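Local structure of alanine racemase (Enterococcus faecalis, 3E6E) at residues Q109-E113 and Q150-V155; L116-E122 and H158-L162. The protein belongs to the alanine racemase family, joining an N-terminal TIM-barrel domain to a C-terminal domain built largely of beta strands. The protein carries 1 engineered substitution. All blocks are in the same frame, centred on the assembly; numbering follows the deposited sequence.

Interaction 1 of 2, residues Q109-E113 and Q150-V155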
loop_
_atom_site.group_PDB
_atom_site.type_symbol
_atom_site.label_atom_id
_atom_site.label_comp_id
_atom_site.label_asym_id
_atom_site.label_seq_id
_atom_site.Cartn_x
_atom_site.Cartn_y
_atom_site.Cartn_z
ATOM N N GLN A 109 28.784 -3.641 18.464
ATOM C CA GLN A 109 29.901 -4.545 18.732
ATOM C C GLN A 109 29.328 -5.897 19.084
ATOM O O GLN A 109 29.793 -6.925 18.603
ATOM C CB GLN A 109 30.737 -4.008 19.903
ATOM C CG GLN A 109 32.030 -4.766 20.214
ATOM C CD GLN A 109 33.026 -4.729 19.071
ATOM O OE1 GLN A 109 33.393 -3.655 18.582
ATOM N NE2 GLN A 109 33.469 -5.907 18.635
ATOM N N GLU A 110 28.303 -5.885 19.925
ATOM C CA GLU A 110 27.652 -7.113 20.346
ATOM C C GLU A 110 27.391 -8.056 19.166
ATOM O O GLU A 110 27.819 -9.217 19.188
ATOM C CB GLU A 110 26.342 -6.788 21.087
ATOM C CG GLU A 110 25.700 -5.432 20.751
ATOM C CD GLU A 110 26.282 -4.250 21.540
ATOM O OE1 GLU A 110 27.298 -3.659 21.107
ATOM O OE2 GLU A 110 25.716 -3.907 22.603
ATOM N N TRP A 111 26.713 -7.545 18.136
ATOM C CA TRP A 111 26.383 -8.322 16.936
ATOM C C TRP A 111 27.615 -8.994 16.326
ATOM O O TRP A 111 27.655 -10.215 16.158
ATOM C CB TRP A 111 25.740 -7.416 15.870
ATOM C CG TRP A 111 25.058 -8.151 14.719
ATOM C CD1 TRP A 111 23.758 -8.577 14.676
ATOM C CD2 TRP A 111 25.642 -8.531 13.459
ATOM N NE1 TRP A 111 23.498 -9.193 13.473
ATOM C CE2 TRP A 111 24.634 -9.179 12.708
ATOM C CE3 TRP A 111 26.914 -8.386 12.896
ATOM C CZ2 TRP A 111 24.859 -9.682 11.419
ATOM C CZ3 TRP A 111 27.137 -8.888 11.609
ATOM C CH2 TRP A 111 26.110 -9.528 10.887
ATOM N N LEU A 112 28.606 -8.178 15.985
ATOM C CA LEU A 112 29.850 -8.652 15.384
ATOM C C LEU A 112 30.475 -9.859 16.090
ATOM O O LEU A 112 30.736 -10.886 15.466
ATOM C CB LEU A 112 30.869 -7.508 15.340
ATOM C CG LEU A 112 30.803 -6.537 14.166
ATOM C CD1 LEU A 112 31.688 -5.333 14.440
ATOM C CD2 LEU A 112 31.243 -7.255 12.906
ATOM N N GLU A 113 30.717 -9.728 17.391
ATOM C CA GLU A 113 31.320 -10.814 18.150
ATOM C C GLU A 113 30.391 -12.017 18.214
ATOM O O GLU A 113 30.818 -13.139 18.503
ATOM C CB GLU A 113 31.695 -10.343 19.558
ATOM C CG GLU A 113 30.547 -9.947 20.449
ATOM C CD GLU A 113 31.009 -9.034 21.568
ATOM O OE1 GLU A 113 30.232 -8.798 22.522
ATOM O OE2 GLU A 113 32.158 -8.541 21.481
ATOM N N GLN A 150 37.000 0.571 17.695
ATOM C CA GLN A 150 36.914 -0.729 18.352
ATOM C C GLN A 150 36.281 -1.747 17.404
ATOM O O GLN A 150 36.749 -2.882 17.287
ATOM C CB GLN A 150 36.087 -0.607 19.651
ATOM C CG GLN A 150 35.443 -1.908 20.118
ATOM C CD GLN A 150 34.657 -1.768 21.417
ATOM O OE1 GLN A 150 33.748 -0.934 21.531
ATOM N NE2 GLN A 150 34.998 -2.597 22.405
ATOM N N ALA A 151 35.220 -1.330 16.725
ATOM C CA ALA A 151 34.520 -2.200 15.793
ATOM C C ALA A 151 35.451 -2.567 14.644
ATOM O O ALA A 151 35.585 -3.732 14.266
ATOM C CB ALA A 151 33.287 -1.492 15.260
ATOM N N VAL A 152 36.097 -1.553 14.090
ATOM C CA VAL A 152 37.011 -1.760 12.990
ATOM C C VAL A 152 38.170 -2.704 13.353
ATOM O O VAL A 152 38.344 -3.759 12.736
ATOM C CB VAL A 152 37.563 -0.407 12.504
ATOM C CG1 VAL A 152 38.608 -0.625 11.420
ATOM C CG2 VAL A 152 36.425 0.446 11.967
ATOM N N ARG A 153 38.948 -2.332 14.364
ATOM C CA ARG A 153 40.093 -3.136 14.780
ATOM C C ARG A 153 39.680 -4.572 15.052
ATOM O O ARG A 153 40.482 -5.498 14.937
ATOM C CB ARG A 153 40.738 -2.532 16.030
ATOM C CG ARG A 153 42.205 -2.887 16.200
ATOM C CD ARG A 153 42.845 -2.015 17.267
ATOM N NE ARG A 153 42.282 -2.283 18.586
ATOM C CZ ARG A 153 42.395 -3.443 19.230
ATOM N NH1 ARG A 153 43.053 -4.459 18.682
ATOM N NH2 ARG A 153 41.855 -3.584 20.433
ATOM N N PHE A 154 38.416 -4.759 15.401
ATOM C CA PHE A 154 37.926 -6.092 15.685
ATOM C C PHE A 154 37.702 -6.829 14.383
ATOM O O PHE A 154 38.192 -7.931 14.194
ATOM C CB PHE A 154 36.625 -6.009 16.487
ATOM C CG PHE A 154 36.076 -7.344 16.882
ATOM C CD1 PHE A 154 35.361 -8.114 15.973
ATOM C CD2 PHE A 154 36.281 -7.841 18.164
ATOM C CE1 PHE A 154 34.854 -9.367 16.339
ATOM C CE2 PHE A 154 35.782 -9.092 18.543
ATOM C CZ PHE A 154 35.069 -9.855 17.633
ATOM N N VAL A 155 36.963 -6.205 13.478
ATOM C CA VAL A 155 36.666 -6.812 12.195
ATOM C C VAL A 155 37.916 -7.156 11.402
ATOM O O VAL A 155 38.010 -8.243 10.835
ATOM C CB VAL A 155 35.771 -5.891 11.371
ATOM C CG1 VAL A 155 35.711 -6.369 9.934
ATOM C CG2 VAL A 155 34.385 -5.868 11.984
#
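Gln109 and Phe154 face each other across two neighbouring outer helices of the TIM barrel, 109-117 and 145-158, which follow the adjacent parallel strands 103-106 and 129-132. The short segments run almost parallel, their axes 8° apart and 10.5 Å from each other at closest approach, so side chains rather than backbones fill the groove. The Gln109 side chain sets CG anti to the backbone N (chi1 -174°) and then bends at chi2, which swings the amide across to helix 145-158. There its two ends do different work. NE2 lies over one face of the Phe154 ring, displaced toward the rim and 3.4 Å from CD2, the amide plane steeply inclined to the ring. OE1 rests on the flank of the helix, 3.1 Å from Gln150 CG and 3.3 Å from Ala151 CA; it also comes near Ala151 N, but at an angle too poor for a hydrogen bond, and no hydrogen bond crosses the interface. Phe154 likewise holds CG anti to its own N (chi1 -177°), which carries the ring across to helix 109-117, where its far end meets Glu113 obliquely: CZ is 3.9 Å from Glu113 CB. His158 meets the same ring from the next turn of helix 145-158. Deeper, toward the strands, the side-chain contacts are apolar. Leu112 also touches Val106 of strand 103-106, and Val155 touches Val129 of strand 129-132. Between them, the Leu112 and Val155 side chains meet at about a right angle, both leucine methyls bearing on one valine branch: CD2 lies 3.6 Å and CD1 3.7 Å from Val155 CG2.

Interaction 2 of 2, residues L116-E122 and H158-L162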
loop_
_atom_site.group_PDB
_atom_site.type_symbol
_atom_site.label_atom_id
_atom_site.label_comp_id
_atom_site.label_asym_id
_atom_site.label_seq_id
_atom_site.Cartn_x
_atom_site.Cartn_y
_atom_site.Cartn_z
ATOM N N LEU A 116 30.552 -13.804 14.653
ATOM C CA LEU A 116 31.834 -14.492 14.614
ATOM C C LEU A 116 31.660 -15.944 15.056
ATOM O O LEU A 116 32.250 -16.855 14.482
ATOM C CB LEU A 116 32.829 -13.754 15.520
ATOM C CG LEU A 116 34.273 -14.241 15.671
ATOM C CD1 LEU A 116 34.311 -15.471 16.568
ATOM C CD2 LEU A 116 34.863 -14.542 14.304
ATOM N N GLN A 117 30.842 -16.148 16.081
ATOM C CA GLN A 117 30.573 -17.482 16.594
ATOM C C GLN A 117 30.242 -18.417 15.443
ATOM O O GLN A 117 30.947 -19.393 15.209
ATOM C CB GLN A 117 29.381 -17.449 17.550
ATOM C CG GLN A 117 29.594 -16.650 18.811
ATOM C CD GLN A 117 30.059 -17.509 19.962
ATOM O OE1 GLN A 117 31.074 -18.193 19.865
ATOM N NE2 GLN A 117 29.315 -17.479 21.065
ATOM N N GLN A 118 29.170 -18.106 14.720
ATOM C CA GLN A 118 28.726 -18.947 13.615
ATOM C C GLN A 118 29.538 -18.873 12.332
ATOM O O GLN A 118 29.137 -19.436 11.314
ATOM C CB GLN A 118 27.246 -18.680 13.306
ATOM C CG GLN A 118 26.853 -17.213 13.192
ATOM C CD GLN A 118 25.341 -17.015 13.090
ATOM O OE1 GLN A 118 24.709 -17.422 12.109
ATOM N NE2 GLN A 118 24.758 -16.387 14.111
ATOM N N LEU A 119 30.678 -18.190 12.381
ATOM C CA LEU A 119 31.540 -18.075 11.212
ATOM C C LEU A 119 32.723 -19.028 11.324
ATOM O O LEU A 119 33.379 -19.103 12.369
ATOM C CB LEU A 119 32.044 -16.644 11.062
ATOM C CG LEU A 119 30.986 -15.597 10.731
ATOM C CD1 LEU A 119 31.643 -14.232 10.665
ATOM C CD2 LEU A 119 30.311 -15.937 9.407
ATOM N N THR A 120 32.988 -19.754 10.241
ATOM C CA THR A 120 34.086 -20.715 10.198
ATOM C C THR A 120 35.392 -20.023 9.852
ATOM O O THR A 120 35.494 -19.367 8.818
ATOM C CB THR A 120 33.831 -21.814 9.153
ATOM O OG1 THR A 120 32.721 -22.621 9.569
ATOM C CG2 THR A 120 35.067 -22.691 8.993
ATOM N N PRO A 121 36.417 -20.186 10.709
ATOM C CA PRO A 121 37.747 -19.593 10.544
ATOM C C PRO A 121 38.162 -19.372 9.097
ATOM O O PRO A 121 38.447 -18.242 8.698
ATOM C CB PRO A 121 38.649 -20.586 11.259
ATOM C CG PRO A 121 37.799 -20.992 12.412
ATOM C CD PRO A 121 36.437 -21.208 11.774
ATOM N N GLU A 122 38.187 -20.450 8.314
ATOM C CA GLU A 122 38.587 -20.366 6.911
ATOM C C GLU A 122 37.465 -20.790 5.969
ATOM O O GLU A 122 37.663 -21.641 5.101
ATOM C CB GLU A 122 39.820 -21.242 6.672
ATOM C CG GLU A 122 41.037 -20.512 6.087
ATOM C CD GLU A 122 41.592 -19.419 6.999
ATOM O OE1 GLU A 122 42.711 -18.924 6.728
ATOM O OE2 GLU A 122 40.915 -19.047 7.980
ATOM N N HIS A 158 39.472 -10.764 12.895
ATOM C CA HIS A 158 39.058 -12.151 13.075
ATOM C C HIS A 158 39.050 -12.901 11.748
ATOM O O HIS A 158 39.299 -14.106 11.703
ATOM C CB HIS A 158 37.675 -12.217 13.727
ATOM C CG HIS A 158 37.699 -12.053 15.215
ATOM N ND1 HIS A 158 38.127 -13.050 16.066
ATOM C CD2 HIS A 158 37.349 -11.009 16.002
ATOM C CE1 HIS A 158 38.038 -12.627 17.315
ATOM N NE2 HIS A 158 37.569 -11.392 17.303
ATOM N N LYS A 159 38.762 -12.181 10.669
ATOM C CA LYS A 159 39.227 -12.569 9.343
ATOM C C LYS A 159 38.344 -13.645 8.720
ATOM O O LYS A 159 38.601 -14.103 7.607
ATOM C CB LYS A 159 40.605 -13.228 9.431
ATOM C CG LYS A 159 40.685 -14.591 8.760
ATOM C CD LYS A 159 40.423 -15.711 9.754
ATOM C CE LYS A 159 41.608 -15.910 10.686
ATOM N NZ LYS A 159 41.942 -14.666 11.432
ATOM N N GLU A 160 37.303 -14.041 9.444
ATOM C CA GLU A 160 36.021 -14.486 8.911
ATOM C C GLU A 160 35.220 -13.313 8.353
ATOM O O GLU A 160 34.271 -13.503 7.592
ATOM C CB GLU A 160 35.213 -15.209 9.990
ATOM C CG GLU A 160 35.773 -16.567 10.378
ATOM C CD GLU A 160 36.334 -16.585 11.787
ATOM O OE1 GLU A 160 36.129 -17.591 12.498
ATOM O OE2 GLU A 160 36.981 -15.592 12.183
ATOM N N PHE A 161 35.608 -12.102 8.737
ATOM C CA PHE A 161 34.961 -10.899 8.239
ATOM C C PHE A 161 35.804 -10.370 7.081
ATOM O O PHE A 161 36.800 -10.979 6.698
ATOM C CB PHE A 161 34.912 -9.828 9.337
ATOM C CG PHE A 161 34.153 -10.240 10.569
ATOM C CD1 PHE A 161 32.771 -10.411 10.531
ATOM C CD2 PHE A 161 34.815 -10.441 11.772
ATOM C CE1 PHE A 161 32.066 -10.773 11.669
ATOM C CE2 PHE A 161 34.114 -10.806 12.917
ATOM C CZ PHE A 161 32.738 -10.972 12.866
ATOM N N LEU A 162 35.396 -9.231 6.530
ATOM C CA LEU A 162 36.150 -8.581 5.466
ATOM C C LEU A 162 36.167 -7.067 5.647
ATOM O O LEU A 162 37.189 -6.417 5.428
ATOM C CB LEU A 162 35.566 -8.939 4.098
ATOM C CG LEU A 162 36.087 -8.136 2.905
ATOM C CD1 LEU A 162 37.608 -8.151 2.871
ATOM C CD2 LEU A 162 35.513 -8.673 1.603
#
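Leu116, in the last turn of helix 109-117, packs on His158 and Phe161 where two successive helix-to-strand connections of the TIM barrel run side by side, at the barrel end from which the parallel strands start. With chi1 at -179°, anti to the backbone N, the Leu116 branch point CG sits over one face of the His158 imidazole, a CH-pi contact 4.2 Å from the ring centroid, while CB abuts Phe161 CZ and CD2 reaches the Glu160 carboxylate. Leu119, buried just after the helix, slides past Glu160 with CB against CB and sets CD1 3.6 Å from Phe161 CE1, obliquely to the ring. Thr120 contributes its backbone, O lying 3.2 Å from Glu160 CG. The Pro121 ring runs alongside Glu160, pointing the same way. Pro121 N, a tertiary amide without a hydrogen, lies 3.2 Å from Glu160 OE1. Both carboxylate oxygens face carbonyl oxygens, OE1 by Leu119 O at 3.1 Å and OE2 by His158 O at 2.8 Å; the carboxylate orientation is therefore doubtful, and a proton could ease one of these contacts at most. Glu122 reaches back to the aliphatic part of Lys159 with OE2. Lys159, leaving the helix with positive phi, packs CD across on Pro121 O, 3.4 Å away. Bends at chi2, chi3 and chi4 bring its NZ back to donate to His158 O at 2.7 Å, from well above the carbonyl plane.

From strand 103-106 the chain enters helix 109-117, whose start supplies interaction 1 and whose end opens into the first half of interaction 2. It then passes through strand 129-132 and returns along helix 145-158, closing interaction 1 over 36 intervening residues; the turn after that helix closes interaction 2 over 35, before strand 165-167. The segments alternate, so the two loops cross rather than nest, and together they tie two neighbouring helices of the barrel together along their length and where each leads on toward the next strand. Phe161 connects the two contacts: its CZ packs 3.3 Å from Leu112 O, its CE2 3.8 Å from Phe154 CE1, and its CB against Val155 CG1.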